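Local structure of 2-aminomuconate 6-semialdehyde dehydrogenase (Burkholderia cenocepacia, 4U3W) at residues A285-D288 and A289-G293; A292-L295 and R296-F299; G303-C306 and L307-E310. The protein probably catalyses the oxidation of 2-aminomuconate 6-semialdehyde to 2-aminomuconate with a nicotinamide coenzyme. All coordinates share one frame; numbering follows the deposited sequence.

Contacts 1 and 2 lie on one helix, 287-299, and share A292 and G293. Contact 3 lies in the loop after that helix and on the start of strand 309-315. Burial rises along the chain. Contact 1 is the outermost, about 26 Å from the chain centre to its own centre. Contacts 1 and 2 are partly buried, contact 1 less so; contact 3 is buried. The chemistry changes with place. Contact 1 starts a helix with an aspartate cap. Contact 2 ends it with serine hydroxyls and an apolar pair. Contact 3 is a tight turn with packed sulfur and aliphatic groups. Contacts 2 and 3 touch through serine side chains; contacts 1 and 3 do not meet.

Contact 1: residues A285-D288 and A289-G293; sequences ADFD and AAVAG
D286 caps the start of the helix by accepting the backbone N-H of A289. The bond from A289 N to D286 OD1 is 3.2 Å long and nearly straight at the hydrogen, at 167°. The donor comes from above the carboxylate plane. The D286 side chain gets there because CG is anti to its backbone N (chi1 177°). The carboxylate also lies against the methyl of A289, with D286 CG to A289 CB at 3.6 Å.

The next amides are met by main-chain carbonyls. A290 N donates to D286 O at 3.0 Å, so D286 serves two successive amides, one with its side chain and one with its backbone. V291 N is taken by F287 O at 3.0 Å, and A292 N by D288 O at 3.1 Å.

V291 CG2 sits over one face of the F287 ring, 4.1 Å from the ring centroid and offset toward the rim, a CH-pi contact. R321 makes a cation-pi contact with the same ring, and A325 of helix 319-331 also touches F287.

This is an aspartate N-cap opening the helix of a beta-alpha-beta unit, between strands 277-281 and 309-315.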
ATOM      1  N   ALA A 285     -36.657  -0.738  -0.721  1.00 35.11           N
ATOM      2  CA  ALA A 285     -35.955  -0.529   0.544  1.00 33.67           C
ATOM      3  C   ALA A 285     -36.689  -1.168   1.690  1.00 33.07           C
ATOM      4  O   ALA A 285     -37.886  -1.442   1.581  1.00 34.71           O
ATOM      5  CB  ALA A 285     -35.738   1.014   0.832  1.00 31.68           C
ATOM      6  N   ASP A 286     -35.962  -1.409   2.777  1.00 30.78           N
ATOM      7  CA  ASP A 286     -36.561  -1.765   4.060  1.00 33.76           C
ATOM      8  C   ASP A 286     -37.279  -0.523   4.574  1.00 33.59           C
ATOM      9  O   ASP A 286     -36.637   0.422   4.976  1.00 30.23           O
ATOM     10  CB  ASP A 286     -35.464  -2.259   5.031  1.00 34.77           C
ATOM     11  CG  ASP A 286     -35.984  -2.586   6.457  1.00 41.51           C
ATOM     12  OD1 ASP A 286     -37.007  -2.039   6.940  1.00 39.10           O
ATOM     13  OD2 ASP A 286     -35.303  -3.383   7.130  1.00 42.79           O
ATOM     14  N   PHE A 287     -38.605  -0.530   4.539  1.00 34.36           N
ATOM     15  CA  PHE A 287     -39.384   0.702   4.716  1.00 36.50           C
ATOM     16  C   PHE A 287     -39.190   1.299   6.095  1.00 36.37           C
ATOM     17  O   PHE A 287     -38.862   2.495   6.212  1.00 36.49           O
ATOM     18  CB  PHE A 287     -40.882   0.433   4.465  1.00 39.20           C
ATOM     19  CG  PHE A 287     -41.767   1.691   4.554  1.00 38.57           C
ATOM     20  CD1 PHE A 287     -41.953   2.492   3.440  1.00 38.21           C
ATOM     21  CD2 PHE A 287     -42.416   2.033   5.747  1.00 38.10           C
ATOM     22  CE1 PHE A 287     -42.763   3.649   3.506  1.00 40.09           C
ATOM     23  CE2 PHE A 287     -43.245   3.165   5.832  1.00 38.11           C
ATOM     24  CZ  PHE A 287     -43.428   3.968   4.697  1.00 39.68           C
ATOM     25  N   ASP A 288     -39.344   0.485   7.148  1.00 35.58           N
ATOM     26  CA  ASP A 288     -39.219   1.051   8.496  1.00 36.94           C
ATOM     27  C   ASP A 288     -37.815   1.572   8.782  1.00 35.54           C
ATOM     28  O   ASP A 288     -37.635   2.609   9.465  1.00 36.15           O
ATOM     29  CB  ASP A 288     -39.575   0.018   9.568  1.00 36.72           C
ATOM     30  CG  ASP A 288     -41.063  -0.323   9.593  1.00 40.70           C
ATOM     31  OD1 ASP A 288     -41.900   0.391   9.000  1.00 39.31           O
ATOM     32  OD2 ASP A 288     -41.375  -1.349  10.218  1.00 44.85           O
ATOM     33  N   ALA A 289     -36.804   0.863   8.276  1.00 34.24           N
ATOM     34  CA  ALA A 289     -35.427   1.329   8.455  1.00 32.07           C
ATOM     35  C   ALA A 289     -35.132   2.644   7.716  1.00 29.38           C
ATOM     36  O   ALA A 289     -34.433   3.519   8.255  1.00 29.11           O
ATOM     37  CB  ALA A 289     -34.411   0.239   8.003  1.00 27.63           C
ATOM     38  N   ALA A 290     -35.656   2.779   6.498  1.00 29.67           N
ATOM     39  CA  ALA A 290     -35.435   3.984   5.697  1.00 29.08           C
ATOM     40  C   ALA A 290     -36.148   5.184   6.315  1.00 29.91           C
ATOM     41  O   ALA A 290     -35.580   6.269   6.324  1.00 30.32           O
ATOM     42  CB  ALA A 290     -35.925   3.788   4.248  1.00 29.49           C
ATOM     43  N   VAL A 291     -37.375   5.003   6.831  1.00 29.82           N
ATOM     44  CA  VAL A 291     -38.045   6.131   7.519  1.00 31.65           C
ATOM     45  C   VAL A 291     -37.254   6.561   8.745  1.00 30.79           C
ATOM     46  O   VAL A 291     -36.940   7.750   8.882  1.00 31.17           O
ATOM     47  CB  VAL A 291     -39.520   5.802   7.953  1.00 36.35           C
ATOM     48  CG1 VAL A 291     -40.131   6.989   8.754  1.00 35.23           C
ATOM     49  CG2 VAL A 291     -40.411   5.509   6.764  1.00 32.55           C
ATOM     50  N   ALA A 292     -36.871   5.619   9.615  1.00 30.86           N
ATOM     51  CA  ALA A 292     -36.021   5.990  10.757  1.00 32.95           C
ATOM     52  C   ALA A 292     -34.686   6.658  10.346  1.00 31.78           C
ATOM     53  O   ALA A 292     -34.187   7.572  11.031  1.00 30.26           O
ATOM     54  CB  ALA A 292     -35.708   4.753  11.618  1.00 32.87           C
ATOM     55  N   GLY A 293     -34.094   6.163   9.258  1.00 30.72           N
ATOM     56  CA  GLY A 293     -32.786   6.661   8.794  1.00 28.28           C
ATOM     57  C   GLY A 293     -32.901   8.112   8.309  1.00 26.41           C
ATOM     58  O   GLY A 293     -32.008   8.945   8.560  1.00 27.12           O
TER

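Contact 2: residues A292-L295 and R296-F299; sequences AGVL and RSSF
V294 O accepts two hydrogen bonds from S298, one from the backbone and one from the side chain. S298 N and S298 OG are each 2.9 Å from V294 O, and they reach it from opposite faces of the carbonyl plane. The hydroxyl can turn back to this carbonyl because OG stands beside the backbone N (chi1 -56°). S298 OG also lies 3.8 Å from the methyl V294 CG1.

The other main-chain bonds run four residues back along the helix. R296 N donates to A292 O. S297 N donates to G293 O at 2.8 Å, and F299 N donates to L295 O at 3.0 Å.

S297 OG makes at most weak contacts to the carbonyls of G293 and V294. Its stronger partner is S309 OG, on the next strand, which S298 OG meets too. Thus the two buried hydroxyls tie the helix end to strand 309-315.

The apolar pair is L295 and F299. Their side chains cross at about a right angle. L295 CD1 meets the edge of the ring in its plane, 3.7 Å from F299 CD2. L295 reaches it with CG anti to the backbone N (chi1 -166°).

R296 touches the first segment with the start of its side chain, R296 CB being 3.2 Å from G293 O. Its guanidinium end leads away, and NH1 bonds to W465 O.

These are the last two turns of the connecting helix, 287-299, in a beta-alpha-beta crossover, where a serine hydroxyl bonds back to the carbonyl four residues earlier.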
ATOM      1  N   ALA A 292     -36.871   5.619   9.615  1.00 30.86           N
ATOM      2  CA  ALA A 292     -36.021   5.990  10.757  1.00 32.95           C
ATOM      3  C   ALA A 292     -34.686   6.658  10.346  1.00 31.78           C
ATOM      4  O   ALA A 292     -34.187   7.572  11.031  1.00 30.26           O
ATOM      5  CB  ALA A 292     -35.708   4.753  11.618  1.00 32.87           C
ATOM      6  N   GLY A 293     -34.094   6.163   9.258  1.00 30.72           N
ATOM      7  CA  GLY A 293     -32.786   6.661   8.794  1.00 28.28           C
ATOM      8  C   GLY A 293     -32.901   8.112   8.309  1.00 26.41           C
ATOM      9  O   GLY A 293     -32.008   8.945   8.560  1.00 27.12           O
ATOM     10  N   VAL A 294     -33.972   8.383   7.569  1.00 28.98           N
ATOM     11  CA  VAL A 294     -34.208   9.750   7.058  1.00 31.92           C
ATOM     12  C   VAL A 294     -34.617  10.705   8.175  1.00 30.69           C
ATOM     13  O   VAL A 294     -34.216  11.895   8.167  1.00 29.04           O
ATOM     14  CB  VAL A 294     -35.263   9.696   5.920  1.00 28.85           C
ATOM     15  CG1 VAL A 294     -35.807  11.152   5.540  1.00 30.80           C
ATOM     16  CG2 VAL A 294     -34.642   9.000   4.726  1.00 28.75           C
ATOM     17  N   LEU A 295     -35.355  10.210   9.176  1.00 29.73           N
ATOM     18  CA  LEU A 295     -35.567  11.035  10.386  1.00 30.28           C
ATOM     19  C   LEU A 295     -34.224  11.478  10.955  1.00 31.11           C
ATOM     20  O   LEU A 295     -33.979  12.672  11.229  1.00 30.60           O
ATOM     21  CB  LEU A 295     -36.348  10.267  11.454  1.00 30.34           C
ATOM     22  CG  LEU A 295     -36.910  11.139  12.600  1.00 30.77           C
ATOM     23  CD1 LEU A 295     -38.174  11.849  12.132  1.00 29.75           C
ATOM     24  CD2 LEU A 295     -37.218  10.331  13.873  1.00 31.95           C
ATOM     25  N   ARG A 296     -33.322  10.515  11.085  1.00 31.27           N
ATOM     26  CA  ARG A 296     -31.981  10.768  11.606  1.00 30.29           C
ATOM     27  C   ARG A 296     -31.186  11.744  10.741  1.00 27.71           C
ATOM     28  O   ARG A 296     -30.563  12.696  11.247  1.00 28.68           O
ATOM     29  CB  ARG A 296     -31.179   9.452  11.654  1.00 37.48           C
ATOM     30  CG  ARG A 296     -30.922   8.780  12.980  1.00 44.95           C
ATOM     31  CD  ARG A 296     -29.807   7.661  12.843  1.00 50.52           C
ATOM     32  NE  ARG A 296     -28.496   8.141  13.313  1.00 51.40           N
ATOM     33  CZ  ARG A 296     -27.329   8.065  12.658  1.00 50.91           C
ATOM     34  NH1 ARG A 296     -27.251   7.506  11.452  1.00 49.58           N
ATOM     35  NH2 ARG A 296     -26.221   8.540  13.233  1.00 52.46           N
ATOM     36  N   SER A 297     -31.129  11.474   9.439  1.00 26.09           N
ATOM     37  CA  SER A 297     -30.237  12.254   8.551  1.00 27.53           C
ATOM     38  C   SER A 297     -30.823  13.659   8.357  1.00 29.45           C
ATOM     39  O   SER A 297     -30.104  14.593   8.011  1.00 27.75           O
ATOM     40  CB  SER A 297     -30.016  11.565   7.190  1.00 27.80           C
ATOM     41  OG  SER A 297     -31.244  11.374   6.466  1.00 28.81           O
ATOM     42  N   SER A 298     -32.117  13.827   8.605  1.00 26.06           N
ATOM     43  CA  SER A 298     -32.694  15.159   8.487  1.00 29.68           C
ATOM     44  C   SER A 298     -32.672  16.013   9.764  1.00 30.43           C
ATOM     45  O   SER A 298     -32.553  17.255   9.669  1.00 30.05           O
ATOM     46  CB  SER A 298     -34.155  15.099   7.977  1.00 31.42           C
ATOM     47  OG  SER A 298     -34.226  14.395   6.732  1.00 31.95           O
ATOM     48  N   PHE A 299     -32.844  15.396  10.935  1.00 29.15           N
ATOM     49  CA  PHE A 299     -33.072  16.188  12.150  1.00 29.38           C
ATOM     50  C   PHE A 299     -32.029  16.000  13.265  1.00 30.50           C
ATOM     51  O   PHE A 299     -32.140  16.622  14.312  1.00 31.34           O
ATOM     52  CB  PHE A 299     -34.467  15.883  12.690  1.00 31.02           C
ATOM     53  CG  PHE A 299     -35.576  16.078  11.659  1.00 33.74           C
ATOM     54  CD1 PHE A 299     -35.691  17.284  10.948  1.00 35.62           C
ATOM     55  CD2 PHE A 299     -36.501  15.059  11.400  1.00 32.29           C
ATOM     56  CE1 PHE A 299     -36.724  17.468   9.986  1.00 33.06           C
ATOM     57  CE2 PHE A 299     -37.521  15.238  10.467  1.00 32.58           C
ATOM     58  CZ  PHE A 299     -37.632  16.463   9.758  1.00 33.65           C
TER

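Contact 3: residues G303-C306 and L307-E310; sequences GQVC and LCSE
L307 packs against both V305 and C306. L307 CB is 4.1 Å from V305 CG1, and the two side chains cross obliquely. L307 CG is 3.8 Å from C306 SG. That sulfur stands between its own backbone N and carbonyl carbon (chi1 62°), which turns it toward the L307 side chain. L307 also touches F466, while its carbonyl accepts from W465 NE1.

C308 closes the turn. C308 N donates to V305 O over 3.1 Å, and the bond is straight at the hydrogen (168°). The donor lies above the V305 carbonyl plane, well off the C=O direction. The C308 sulfur folds back beside its own backbone N (chi1 -78°) and rests on V305. C308 SG is 3.7 Å from V305 CB. On G303 the nearest atom to C308 SG is CA, at 3.9 Å. The sulfur thus lies against both the valine and the bare backbone of G303.

E310 brings its carboxylate back toward the first segment. E310 OE2 comes no nearer to G303 O than 4.5 Å. A water lies between these two oxygens, but it sits too close to both for the bridge to be trusted. The carboxylate has firmer partners elsewhere: OE1 forms a salt bridge with K276 NZ, and OE2 accepts from F410 N.

V305 to C308 form a type I beta turn. The G-Q-V-C sequence, whose last two residues begin the turn, is consistent with the active-site cysteine loop of aldehyde dehydrogenases.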
ATOM      1  N   GLY A 303     -30.774  19.385  12.536  1.00 27.56           N
ATOM      2  CA  GLY A 303     -30.463  19.579  11.116  1.00 28.58           C
ATOM      3  C   GLY A 303     -29.169  20.389  10.867  1.00 32.68           C
ATOM      4  O   GLY A 303     -28.869  20.771   9.740  1.00 35.99           O
ATOM      5  N   GLN A 304     -28.384  20.612  11.915  1.00 29.95           N
ATOM      6  CA  GLN A 304     -27.157  21.437  11.806  1.00 30.31           C
ATOM      7  C   GLN A 304     -25.883  20.562  11.649  1.00 32.47           C
ATOM      8  O   GLN A 304     -24.945  20.622  12.453  1.00 33.19           O
ATOM      9  CB  GLN A 304     -27.052  22.345  13.029  1.00 29.70           C
ATOM     10  CG  GLN A 304     -28.230  23.321  13.217  1.00 27.75           C
ATOM     11  CD  GLN A 304     -28.153  24.070  14.570  1.00 32.13           C
ATOM     12  OE1 GLN A 304     -28.102  25.307  14.604  1.00 32.30           O
ATOM     13  NE2 GLN A 304     -28.200  23.319  15.684  1.00 31.91           N
ATOM     14  N   VAL A 305     -25.878  19.692  10.648  1.00 33.60           N
ATOM     15  CA  VAL A 305     -24.672  18.916  10.317  1.00 33.95           C
ATOM     16  C   VAL A 305     -24.472  19.124   8.851  1.00 33.16           C
ATOM     17  O   VAL A 305     -25.463  19.166   8.121  1.00 36.73           O
ATOM     18  CB  VAL A 305     -24.822  17.455  10.643  1.00 36.69           C
ATOM     19  CG1 VAL A 305     -23.460  16.757  10.488  1.00 39.25           C
ATOM     20  CG2 VAL A 305     -25.309  17.298  12.059  1.00 36.63           C
ATOM     21  N   CYS A 306     -23.231  19.271   8.394  1.00 30.39           N
ATOM     22  CA  CYS A 306     -23.010  19.521   6.962  1.00 31.13           C
ATOM     23  C   CYS A 306     -23.538  18.363   6.121  1.00 29.23           C
ATOM     24  O   CYS A 306     -23.865  18.517   4.932  1.00 28.90           O
ATOM     25  CB  CYS A 306     -21.512  19.749   6.671  1.00 31.92           C
ATOM     26  SG  CYS A 306     -20.408  18.358   7.039  1.00 42.91           S
ATOM     27  N   LEU A 307     -23.599  17.203   6.770  1.00 26.26           N
ATOM     28  CA  LEU A 307     -23.989  15.941   6.133  1.00 29.65           C
ATOM     29  C   LEU A 307     -25.501  15.664   6.091  1.00 29.69           C
ATOM     30  O   LEU A 307     -25.947  14.616   5.532  1.00 28.40           O
ATOM     31  CB  LEU A 307     -23.304  14.809   6.857  1.00 25.40           C
ATOM     32  CG  LEU A 307     -21.764  14.858   6.915  1.00 30.31           C
ATOM     33  CD1 LEU A 307     -21.254  13.862   7.946  1.00 32.77           C
ATOM     34  CD2 LEU A 307     -21.166  14.585   5.510  1.00 31.94           C
ATOM     35  N   CYS A 308     -26.287  16.555   6.687  1.00 29.79           N
ATOM     36  CA  CYS A 308     -27.746  16.295   6.754  1.00 29.53           C
ATOM     37  C   CYS A 308     -28.398  16.259   5.393  1.00 30.50           C
ATOM     38  O   CYS A 308     -27.920  16.876   4.445  1.00 28.78           O
ATOM     39  CB  CYS A 308     -28.481  17.338   7.638  1.00 31.03           C
ATOM     40  SG  CYS A 308     -28.244  16.948   9.383  1.00 32.96           S
ATOM     41  N   SER A 309     -29.481  15.479   5.300  1.00 28.68           N
ATOM     42  CA  SER A 309     -30.224  15.347   4.077  1.00 29.26           C
ATOM     43  C   SER A 309     -31.329  16.404   4.038  1.00 34.40           C
ATOM     44  O   SER A 309     -32.348  16.247   4.705  1.00 36.44           O
ATOM     45  CB  SER A 309     -30.847  13.928   3.963  1.00 28.12           C
ATOM     46  OG  SER A 309     -31.743  13.704   5.053  1.00 29.21           O
ATOM     47  N   GLU A 310     -31.156  17.453   3.228  1.00 33.12           N
ATOM     48  CA  GLU A 310     -32.206  18.444   3.077  1.00 31.97           C
ATOM     49  C   GLU A 310     -33.051  18.184   1.830  1.00 33.30           C
ATOM     50  O   GLU A 310     -34.105  18.792   1.701  1.00 33.02           O
ATOM     51  CB  GLU A 310     -31.602  19.886   3.055  1.00 30.17           C
ATOM     52  CG  GLU A 310     -31.045  20.227   4.440  1.00 30.31           C
ATOM     53  CD  GLU A 310     -30.598  21.723   4.601  1.00 31.86           C
ATOM     54  OE1 GLU A 310     -30.589  22.478   3.600  1.00 34.25           O
ATOM     55  OE2 GLU A 310     -30.286  22.115   5.740  1.00 32.05           O
TER
HETATM   56  O   HOH W   1     -30.120  20.598   7.697  1.00 23.95           O